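Local coordinates for guanine nucleotide exchange protein (Legionella pneumophila, PDB 1XSZ) that probably acts as a guanine nucleotide exchange factor for ADP-ribosylation factors, through a Sec7 domain whose active site lies beneath a capping domain, at residues Leu144-His149 against Ser255-Tyr260; Leu196-Thr201 against Lys287-Glu292; Val230-Val235 against Asp241-Thr246; Lys219-Phe224 against Gly262-Thr267. All blocks are in the same frame, centred on the assembly; numbering follows the deposited sequence. Where two conformers were deposited one is given.

Interaction 1: residues Leu144-His149 against Ser255-Tyr260; sequences LNTDLH and SFFTGY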
# COMPACT_ATOMS: atom_id res chain seq x y z
N LEU A 144 -7.00 13.17 11.20
CA LEU A 144 -7.66 13.64 12.41
C LEU A 144 -7.92 12.48 13.38
O LEU A 144 -7.85 12.65 14.60
CB LEU A 144 -8.97 14.35 12.05
CG LEU A 144 -9.74 15.00 13.19
CD1 LEU A 144 -8.86 16.03 13.90
CD2 LEU A 144 -10.98 15.68 12.63
N ASN A 145 -8.24 11.31 12.84
CA ASN A 145 -8.47 10.13 13.68
C ASN A 145 -7.21 9.85 14.52
O ASN A 145 -7.31 9.60 15.72
CB ASN A 145 -8.83 8.94 12.79
CG ASN A 145 -9.01 7.66 13.57
OD1 ASN A 145 -8.18 6.74 13.49
ND2 ASN A 145 -10.09 7.57 14.33
N THR A 146 -6.04 9.89 13.89
CA THR A 146 -4.80 9.65 14.64
C THR A 146 -4.55 10.80 15.61
O THR A 146 -4.20 10.59 16.77
CB THR A 146 -3.60 9.55 13.69
OG1 THR A 146 -3.68 8.33 12.94
CG2 THR A 146 -2.29 9.57 14.48
N ASP A 147 -4.75 12.02 15.13
CA ASP A 147 -4.52 13.19 15.95
C ASP A 147 -5.34 13.18 17.24
O ASP A 147 -4.82 13.47 18.32
CB ASP A 147 -4.84 14.44 15.13
CG ASP A 147 -4.38 15.71 15.79
OD1 ASP A 147 -5.20 16.38 16.45
OD2 ASP A 147 -3.18 16.04 15.66
N LEU A 148 -6.62 12.81 17.14
CA LEU A 148 -7.50 12.79 18.29
C LEU A 148 -7.40 11.57 19.19
O LEU A 148 -7.64 11.67 20.40
CB LEU A 148 -8.96 12.95 17.83
CG LEU A 148 -9.28 14.24 17.07
CD1 LEU A 148 -10.78 14.30 16.78
CD2 LEU A 148 -8.85 15.45 17.91
N HIS A 149 -7.03 10.44 18.62
CA HIS A 149 -6.99 9.21 19.40
C HIS A 149 -5.64 8.63 19.80
O HIS A 149 -5.58 7.65 20.54
CB HIS A 149 -7.87 8.17 18.70
CG HIS A 149 -9.28 8.64 18.53
ND1 HIS A 149 -10.07 8.99 19.61
CD2 HIS A 149 -10.03 8.87 17.43
CE1 HIS A 149 -11.24 9.42 19.17
NE2 HIS A 149 -11.24 9.36 17.85
N SER A 255 3.13 10.89 4.89
CA SER A 255 4.29 10.96 5.77
C SER A 255 3.78 11.02 7.22
O SER A 255 4.31 10.36 8.11
CB SER A 255 5.12 12.20 5.45
OG SER A 255 6.19 12.36 6.36
N PHE A 256 2.74 11.82 7.43
CA PHE A 256 2.12 11.98 8.74
C PHE A 256 1.51 10.66 9.21
O PHE A 256 1.77 10.18 10.31
CB PHE A 256 1.03 13.07 8.62
CG PHE A 256 0.18 13.28 9.85
CD1 PHE A 256 -0.80 12.36 10.22
CD2 PHE A 256 0.30 14.46 10.59
CE1 PHE A 256 -1.65 12.62 11.30
CE2 PHE A 256 -0.54 14.72 11.66
CZ PHE A 256 -1.52 13.80 12.02
N PHE A 257 0.71 10.05 8.35
CA PHE A 257 -0.00 8.83 8.68
C PHE A 257 0.84 7.57 8.84
O PHE A 257 0.61 6.78 9.76
CB PHE A 257 -1.10 8.62 7.62
CG PHE A 257 -2.05 7.49 7.92
CD1 PHE A 257 -2.77 7.45 9.12
CD2 PHE A 257 -2.27 6.49 6.98
CE1 PHE A 257 -3.69 6.43 9.37
CE2 PHE A 257 -3.19 5.47 7.22
CZ PHE A 257 -3.90 5.45 8.42
N THR A 258 1.83 7.39 7.96
CA THR A 258 2.64 6.17 7.94
C THR A 258 4.14 6.31 8.12
O THR A 258 4.83 5.31 8.28
CB THR A 258 2.47 5.43 6.60
OG1 THR A 258 3.14 6.18 5.57
CG2 THR A 258 0.99 5.28 6.22
N GLY A 259 4.66 7.54 8.06
CA GLY A 259 6.09 7.75 8.19
C GLY A 259 6.79 7.62 6.84
O GLY A 259 8.02 7.64 6.74
N TYR A 260 6.00 7.49 5.79
CA TYR A 260 6.49 7.33 4.43
C TYR A 260 7.43 8.46 4.02
O TYR A 260 7.12 9.65 4.23
CB TYR A 260 5.28 7.28 3.48
CG TYR A 260 5.55 7.03 2.02
CD1 TYR A 260 6.34 5.96 1.59
CD2 TYR A 260 4.95 7.83 1.05
CE1 TYR A 260 6.50 5.68 0.23
CE2 TYR A 260 5.10 7.56 -0.30
CZ TYR A 260 5.87 6.49 -0.71
OH TYR A 260 6.01 6.25 -2.05
O HOH W 1 -1.12 7.55 12.13
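T146 and F257 meet through a water as well as directly, and no hydrogen bond passes straight from one segment to the other. The contact is a domain-domain interface: helix 131-149 of the Sec7 domain faces helix 252-258 of the capping domain. The LNTDLH sequence matches the second conserved Sec7 motif, which in relatives lines the groove that receives Arf, consistent with a cap resting over the active site. The bridging water spends both protons here, one on T146 OG1 at 2.8 Å and the other on F257 O at 3.0 Å, and so satisfies a carbonyl in the last turn of helix 252-258. T146 turns its CG2 anti to the backbone N (OG1 at chi1 -70°), which leaves OG1 to reach the edge of the F257 ring, near its plane, 4.0 Å from F257 CD1. The neighbouring ring approaches at a slant, with F256 CE1 4.4 Å from T146 CB; F256 also stacks on F285. W288 also packs on T146, while D147 OD1 takes a hydrogen bond from the backbone N of M159. Just beyond the interface helix 252-258 gives way at G259, whose phi is positive. There G259 N still reaches back to S255 O at 2.8 Å, and T258 OG1, in an ST turn, accepts from Y260 N at 3.2 Å.

Interaction 2: residues Leu196-Thr201 against Lys287-Glu292; sequences LNFVKT and KWLFGE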
# COMPACT_ATOMS: atom_id res chain seq x y z
N LEU A 196 -9.19 0.18 12.19
CA LEU A 196 -8.14 -0.01 11.19
C LEU A 196 -7.37 -1.30 11.45
O LEU A 196 -6.72 -1.45 12.49
CB LEU A 196 -7.18 1.18 11.22
CG LEU A 196 -7.81 2.56 11.02
CD1 LEU A 196 -6.76 3.63 11.27
CD2 LEU A 196 -8.40 2.67 9.62
N ASN A 197 -7.46 -2.22 10.50
CA ASN A 197 -6.77 -3.50 10.62
C ASN A 197 -5.78 -3.62 9.47
O ASN A 197 -6.16 -3.87 8.33
CB ASN A 197 -7.81 -4.63 10.55
CG ASN A 197 -8.88 -4.51 11.62
OD1 ASN A 197 -10.08 -4.59 11.32
ND2 ASN A 197 -8.47 -4.30 12.86
N PHE A 198 -4.50 -3.43 9.78
CA PHE A 198 -3.45 -3.52 8.76
C PHE A 198 -2.81 -4.89 8.70
O PHE A 198 -2.81 -5.64 9.68
CB PHE A 198 -2.34 -2.49 9.05
CG PHE A 198 -2.78 -1.07 8.90
CD1 PHE A 198 -3.26 -0.35 9.99
CD2 PHE A 198 -2.73 -0.45 7.65
CE1 PHE A 198 -3.69 0.97 9.83
CE2 PHE A 198 -3.16 0.86 7.49
CZ PHE A 198 -3.64 1.57 8.58
N VAL A 199 -2.26 -5.22 7.53
CA VAL A 199 -1.56 -6.48 7.35
C VAL A 199 -0.31 -6.39 8.24
O VAL A 199 0.20 -5.30 8.47
CB VAL A 199 -1.11 -6.69 5.88
CG1 VAL A 199 -2.32 -6.74 4.97
CG2 VAL A 199 -0.18 -5.55 5.45
N LYS A 200 0.17 -7.53 8.74
CA LYS A 200 1.36 -7.51 9.59
C LYS A 200 2.63 -7.50 8.75
O LYS A 200 3.68 -7.04 9.21
CB LYS A 200 1.36 -8.72 10.54
CG LYS A 200 1.33 -10.07 9.86
CD LYS A 200 1.33 -11.21 10.88
CE LYS A 200 0.11 -11.15 11.78
NZ LYS A 200 0.11 -12.24 12.79
N THR A 201 2.53 -7.99 7.52
CA THR A 201 3.67 -8.04 6.61
C THR A 201 3.25 -7.59 5.21
O THR A 201 2.08 -7.71 4.84
CB THR A 201 4.26 -9.46 6.50
OG1 THR A 201 3.28 -10.35 5.95
CG2 THR A 201 4.70 -9.97 7.87
N LYS A 287 3.70 6.21 14.57
CA LYS A 287 4.00 5.18 15.56
C LYS A 287 2.77 4.54 16.17
O LYS A 287 2.80 3.39 16.60
CB LYS A 287 4.85 5.76 16.70
CG LYS A 287 6.26 6.15 16.31
CD LYS A 287 7.05 6.60 17.53
CE LYS A 287 8.47 7.00 17.17
NZ LYS A 287 8.51 8.20 16.29
N TRP A 288 1.67 5.30 16.21
CA TRP A 288 0.43 4.82 16.80
C TRP A 288 -0.11 3.60 16.06
O TRP A 288 -0.72 2.70 16.66
CB TRP A 288 -0.60 5.95 16.77
CG TRP A 288 -1.87 5.65 17.50
CD1 TRP A 288 -2.00 5.25 18.80
CD2 TRP A 288 -3.20 5.76 16.99
NE1 TRP A 288 -3.32 5.11 19.13
CE2 TRP A 288 -4.08 5.41 18.03
CE3 TRP A 288 -3.73 6.13 15.74
CZ2 TRP A 288 -5.47 5.42 17.87
CZ3 TRP A 288 -5.11 6.13 15.58
CH2 TRP A 288 -5.97 5.77 16.64
N LEU A 289 0.13 3.55 14.75
CA LEU A 289 -0.36 2.46 13.93
C LEU A 289 0.72 1.60 13.27
O LEU A 289 0.47 0.45 12.93
CB LEU A 289 -1.28 3.01 12.83
CG LEU A 289 -2.55 3.70 13.31
CD1 LEU A 289 -3.22 4.42 12.15
CD2 LEU A 289 -3.49 2.68 13.92
N PHE A 290 1.91 2.16 13.09
CA PHE A 290 2.96 1.43 12.41
C PHE A 290 4.23 1.15 13.21
O PHE A 290 5.24 0.73 12.65
CB PHE A 290 3.30 2.14 11.09
CG PHE A 290 2.10 2.30 10.19
CD1 PHE A 290 1.32 3.45 10.24
CD2 PHE A 290 1.73 1.27 9.32
CE1 PHE A 290 0.17 3.57 9.44
CE2 PHE A 290 0.59 1.39 8.52
CZ PHE A 290 -0.19 2.54 8.59
N GLY A 291 4.18 1.36 14.52
CA GLY A 291 5.33 1.07 15.36
C GLY A 291 6.41 2.14 15.43
O GLY A 291 6.33 3.18 14.77
N GLU A 292 7.45 1.85 16.21
CA GLU A 292 8.54 2.79 16.42
C GLU A 292 9.81 2.51 15.62
O GLU A 292 10.85 3.10 15.90
CB GLU A 292 8.90 2.81 17.91
CG GLU A 292 7.72 3.10 18.83
CD GLU A 292 8.10 3.04 20.30
OE1 GLU A 292 8.58 1.97 20.75
OE2 GLU A 292 7.92 4.05 21.00
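The backbones of F198 and L289 come no nearer than 8.5 Å between CA atoms, the irregular run 196-201 passing the short helix 287-290 without any hydrogen bond across, so side chains alone join them. The central pair is aromatic and T-shaped (edge-to-face): F290 presents its edge to one face of F198, with the planes at 60° and the ring centroids 4.7 Å apart. F290 CZ leads, 3.6 Å from F198 CZ and off-centre, toward the rim of the ring that receives it. The neighbouring corner shares in the approach, F290 CE2 lying 3.9 Å from F198 CD2. L289 adds an aliphatic flank. With its CG anti to the carbonyl carbon (chi1 -63°), its CD1 methyl touches two partners: methyl to methyl, L289 CD1 is 3.7 Å from L196 CD1, and it meets the F198 ring at a slant, 4.2 Å from F198 CE1. Each of these side-chain pairs crosses at about a right angle. Behind F290 the chain turns off through G291, whose positive phi suits a residue without a side chain, while its N bonds to K287 O. The surroundings are those of a junction. F198 also packs on F257 of helix 252-258 and on L102, whose backbone bonds N197 and V199; L102 falls in the FKLPGE sequence recognisable as the first Sec7 motif. L289 touches T146 of helix 131-149, and the run 196-201 itself leads from helix 179-191 to strand 204-208.

Interaction 3: residues Val230-Val235 against Asp241-Thr246; sequences VNINTV and DNVKTT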
# COMPACT_ATOMS: atom_id res chain seq x y z
N VAL A 230 22.78 11.45 -8.65
CA VAL A 230 23.61 10.49 -7.93
C VAL A 230 23.23 9.09 -8.39
O VAL A 230 22.04 8.74 -8.42
CB VAL A 230 23.41 10.60 -6.40
CG1 VAL A 230 24.21 9.53 -5.69
CG2 VAL A 230 23.83 11.98 -5.92
N ASN A 231 24.22 8.29 -8.75
CA ASN A 231 23.96 6.92 -9.20
C ASN A 231 23.62 6.05 -8.00
O ASN A 231 24.30 6.09 -6.97
CB ASN A 231 25.17 6.35 -9.93
CG ASN A 231 24.84 5.08 -10.70
OD1 ASN A 231 24.29 4.12 -10.14
ND2 ASN A 231 25.17 5.05 -11.98
N ILE A 232 22.57 5.26 -8.14
CA ILE A 232 22.11 4.38 -7.08
C ILE A 232 23.17 3.35 -6.66
O ILE A 232 23.10 2.81 -5.56
CB ILE A 232 20.81 3.66 -7.52
CG1 ILE A 232 20.22 2.89 -6.34
CG2 ILE A 232 21.10 2.75 -8.70
CD1 ILE A 232 19.77 3.78 -5.20
N ASN A 233 24.14 3.08 -7.52
CA ASN A 233 25.17 2.11 -7.16
C ASN A 233 26.08 2.62 -6.04
O ASN A 233 26.90 1.87 -5.52
CB ASN A 233 26.01 1.70 -8.38
CG ASN A 233 26.66 2.88 -9.06
OD1 ASN A 233 27.14 3.80 -8.41
ND2 ASN A 233 26.69 2.85 -10.39
N THR A 234 25.93 3.89 -5.67
CA THR A 234 26.73 4.44 -4.59
C THR A 234 26.09 3.98 -3.28
O THR A 234 26.72 3.98 -2.23
CB THR A 234 26.77 5.99 -4.62
OG1 THR A 234 25.43 6.51 -4.55
CG2 THR A 234 27.44 6.48 -5.89
N VAL A 235 24.82 3.59 -3.37
CA VAL A 235 24.08 3.10 -2.21
C VAL A 235 24.17 1.58 -2.19
O VAL A 235 24.39 0.97 -1.15
CB VAL A 235 22.58 3.51 -2.27
CG1 VAL A 235 21.85 2.96 -1.06
CG2 VAL A 235 22.45 5.03 -2.33
N ASP A 241 25.92 -1.10 -13.33
CA ASP A 241 26.30 0.29 -13.58
C ASP A 241 25.29 0.91 -14.54
O ASP A 241 25.40 2.09 -14.88
CB ASP A 241 27.70 0.35 -14.20
CG ASP A 241 28.75 -0.35 -13.34
OD1 ASP A 241 29.93 -0.35 -13.74
OD2 ASP A 241 28.39 -0.88 -12.27
N ASN A 242 24.31 0.12 -14.95
CA ASN A 242 23.28 0.59 -15.88
C ASN A 242 21.91 0.71 -15.24
O ASN A 242 20.89 0.60 -15.92
CB ASN A 242 23.19 -0.36 -17.08
CG ASN A 242 24.52 -0.53 -17.79
OD1 ASN A 242 25.11 0.44 -18.28
ND2 ASN A 242 25.00 -1.76 -17.85
N VAL A 243 21.88 0.94 -13.93
CA VAL A 243 20.61 1.07 -13.22
C VAL A 243 20.24 2.54 -13.06
O VAL A 243 20.99 3.33 -12.49
CB VAL A 243 20.67 0.42 -11.82
CG1 VAL A 243 19.33 0.59 -11.11
CG2 VAL A 243 21.01 -1.05 -11.96
N LYS A 244 19.07 2.90 -13.59
CA LYS A 244 18.58 4.26 -13.50
C LYS A 244 17.54 4.31 -12.38
O LYS A 244 16.97 3.28 -12.02
CB LYS A 244 17.93 4.69 -14.82
CG LYS A 244 16.71 3.88 -15.21
CD LYS A 244 16.01 4.47 -16.43
CE LYS A 244 14.74 3.69 -16.76
NZ LYS A 244 14.01 4.30 -17.90
N THR A 245 17.31 5.49 -11.84
CA THR A 245 16.34 5.64 -10.76
C THR A 245 15.47 6.88 -10.88
O THR A 245 15.87 7.89 -11.47
CB THR A 245 17.04 5.72 -9.39
OG1 THR A 245 18.00 6.79 -9.40
CG2 THR A 245 17.75 4.41 -9.08
N THR A 246 14.28 6.77 -10.31
CA THR A 246 13.33 7.87 -10.25
C THR A 246 12.83 7.79 -8.81
O THR A 246 12.76 6.70 -8.24
CB THR A 246 12.13 7.68 -11.22
OG1 THR A 246 11.46 6.45 -10.95
CG2 THR A 246 12.62 7.70 -12.66
O HOH W 2 19.98 8.00 -10.43
O HOH W 3 23.93 1.75 -11.72
O HOH W 4 20.86 5.53 -10.37
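A single turn of 3-10 helix, residues 232-234, sits beside the edge strand 243-248, packed through one isoleucine and bridged by ordered waters. I232 supplies the apolar part. I232 CB lies 3.5 Å from T245 CG2, and I232 CG2 reaches V243 CG1 at 3.7 Å, so one side chain rests against two residues on the same side of the strand. The T245 torsion, with OG1 between the backbone N and the carbonyl carbon (chi1 56°), puts the methyl against I232 and the hydroxyl on the side of the water near V230 O. The strand is outermost in the antiparallel sheet of the capping domain. K244 and T246 make the backbone bonds to strand 260-268, whereas V243 turns its peptide groups to the other side, where waters and the 3-10 turn meet it. One water accepts from I232 N at 2.8 Å and donates to V243 O at 3.1 Å. Another accepts from V243 N, also at 3.1 Å; its link to N231 is less certain, since the N231 amide oxygen is crowded against N233 in the model, and the Asx turn that this oxygen would make with N233 N is doubtful for the same reason. A third water donates to V230 O; its link to T245 OG1 is unusually short and so less certain. The 3-10 turn is tied from within as well: N231 O accepts from both T234 N, at 3.0 Å, and T234 OG1, at 2.7 Å, with the C=O pointing almost straight at the hydroxyl (C=O...OG1 angle 169°). F224 of helix 216-224 packs on I232 and T245.

Interaction 4: residues Lys219-Phe224 against Gly262-Thr267; sequences KKLDSF and GTITLT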
# COMPACT_ATOMS: atom_id res chain seq x y z
N LYS A 219 21.46 4.63 5.83
CA LYS A 219 21.79 6.05 5.85
C LYS A 219 21.97 6.60 4.44
O LYS A 219 21.47 7.67 4.11
CB LYS A 219 23.06 6.29 6.67
CG LYS A 219 22.87 6.07 8.16
CD LYS A 219 24.18 6.26 8.90
CE LYS A 219 24.00 6.12 10.40
NZ LYS A 219 23.11 7.19 10.93
N LYS A 220 22.70 5.87 3.60
CA LYS A 220 22.92 6.31 2.22
C LYS A 220 21.60 6.32 1.45
O LYS A 220 21.35 7.20 0.63
CB LYS A 220 23.92 5.39 1.52
CG LYS A 220 25.35 5.51 2.03
CD LYS A 220 26.29 4.60 1.26
CE LYS A 220 27.73 4.78 1.70
NZ LYS A 220 27.92 4.47 3.15
N LEU A 221 20.76 5.33 1.72
CA LEU A 221 19.47 5.22 1.06
C LEU A 221 18.57 6.40 1.44
O LEU A 221 17.92 7.00 0.60
CB LEU A 221 18.79 3.91 1.45
CG LEU A 221 17.39 3.69 0.88
CD1 LEU A 221 17.44 3.63 -0.63
CD2 LEU A 221 16.83 2.38 1.44
N ASP A 222 18.56 6.71 2.73
CA ASP A 222 17.75 7.80 3.25
C ASP A 222 18.16 9.12 2.60
O ASP A 222 17.30 9.90 2.17
CB ASP A 222 17.90 7.86 4.78
CG ASP A 222 16.92 8.81 5.42
OD1 ASP A 222 15.83 9.02 4.86
OD2 ASP A 222 17.24 9.35 6.51
N SER A 223 19.46 9.35 2.51
CA SER A 223 19.98 10.57 1.91
C SER A 223 19.68 10.63 0.41
O SER A 223 19.41 11.70 -0.13
CB SER A 223 21.50 10.67 2.13
OG SER A 223 22.03 11.82 1.52
N PHE A 224 19.73 9.48 -0.24
CA PHE A 224 19.47 9.39 -1.67
C PHE A 224 18.10 9.94 -2.06
O PHE A 224 17.91 10.44 -3.16
CB PHE A 224 19.62 7.94 -2.14
CG PHE A 224 19.56 7.77 -3.62
CD1 PHE A 224 18.34 7.60 -4.27
CD2 PHE A 224 20.73 7.78 -4.39
CE1 PHE A 224 18.28 7.45 -5.66
CE2 PHE A 224 20.68 7.64 -5.77
CZ PHE A 224 19.46 7.47 -6.41
N GLY A 262 8.99 8.11 0.80
CA GLY A 262 9.09 7.98 -0.64
C GLY A 262 9.47 6.61 -1.16
O GLY A 262 9.85 5.72 -0.38
N THR A 263 9.35 6.43 -2.47
CA THR A 263 9.68 5.18 -3.14
C THR A 263 10.67 5.44 -4.27
O THR A 263 10.48 6.35 -5.08
CB THR A 263 8.43 4.52 -3.75
OG1 THR A 263 7.50 4.22 -2.70
CG2 THR A 263 8.80 3.23 -4.47
N ILE A 264 11.73 4.65 -4.31
CA ILE A 264 12.74 4.76 -5.35
C ILE A 264 12.51 3.60 -6.30
O ILE A 264 12.37 2.46 -5.86
CB ILE A 264 14.16 4.64 -4.77
CG1 ILE A 264 14.38 5.70 -3.68
CG2 ILE A 264 15.20 4.78 -5.89
CD1 ILE A 264 15.62 5.49 -2.86
N THR A 265 12.44 3.89 -7.59
CA THR A 265 12.26 2.83 -8.57
C THR A 265 13.56 2.65 -9.34
O THR A 265 14.08 3.59 -9.94
CB THR A 265 11.12 3.15 -9.56
OG1 THR A 265 9.88 3.27 -8.85
CG2 THR A 265 10.98 2.04 -10.60
N LEU A 266 14.09 1.43 -9.28
CA LEU A 266 15.34 1.09 -9.97
C LEU A 266 15.01 0.34 -11.25
O LEU A 266 14.25 -0.62 -11.24
CB LEU A 266 16.22 0.20 -9.09
CG LEU A 266 16.88 0.82 -7.86
CD1 LEU A 266 15.83 1.25 -6.85
CD2 LEU A 266 17.80 -0.21 -7.24
N THR A 267 15.61 0.78 -12.35
CA THR A 267 15.38 0.12 -13.63
C THR A 267 16.71 -0.07 -14.35
O THR A 267 17.46 0.88 -14.53
CB THR A 267 14.45 0.95 -14.54
OG1 THR A 267 13.22 1.22 -13.85
CG2 THR A 267 14.15 0.19 -15.82
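Helix 216-224 packs on the antiparallel sheet of the capping domain, and I264 of strand 260-268 is the residue that meets it here. The helix contributes L221 and F224, three residues apart and therefore on much the same face, and both converge on the CD1 methyl of I264. I264 CD1 lies 3.7 Å from F224 CD1, the ring meeting it obliquely, while on the shorter branch I264 CG2 stands 4.1 Å from F224 CE1. The two branches together therefore follow one side of the ring. I264 extends its long branch toward the helix by holding CG1 anti to its carbonyl carbon (chi1 -57°). L221 reaches out differently, CG pointing anti to the backbone N (177°), and its side chain runs past that of I264 in the opposite direction. The backbones stay well apart, with F224 CA and I264 CA 9.0 Å from each other, and side chains bridge the gap. All three touching residues are buried. Around them L221 also rests on V279 of the adjacent strand 274-280 and F224 on T245 of strand 243-248, so that the helix spans more than one strand; I264 also touches L225. D222, set away from the contact, forms a salt bridge with K261. Packing is tightest where the two methyls meet, L221 CD1 lying 3.4 Å from I264 CD1, closer than usual van der Waals contact.

In the fold
Followed from the N terminus, the chain leaves helix 131-149 of the Sec7 domain and returns to it from the capping domain at 255-260, closing the loop of interaction 1 and joining the two domains. Interaction 2 starts inside that loop, at 196-201, and ends beyond it, at 287-292, so the two cross; they touch, interaction 2 packing the connecting run on helix 287-290. Interaction 4 lies within the loop of interaction 2 but crosses interaction 1, laying helix 216-224 on strand 260-268. The short loop of interaction 3 is nested inside all the others. It adjoins interaction 4 through neighbouring strands of one sheet, their centres about 9 Å apart, and both belong to the capping domain.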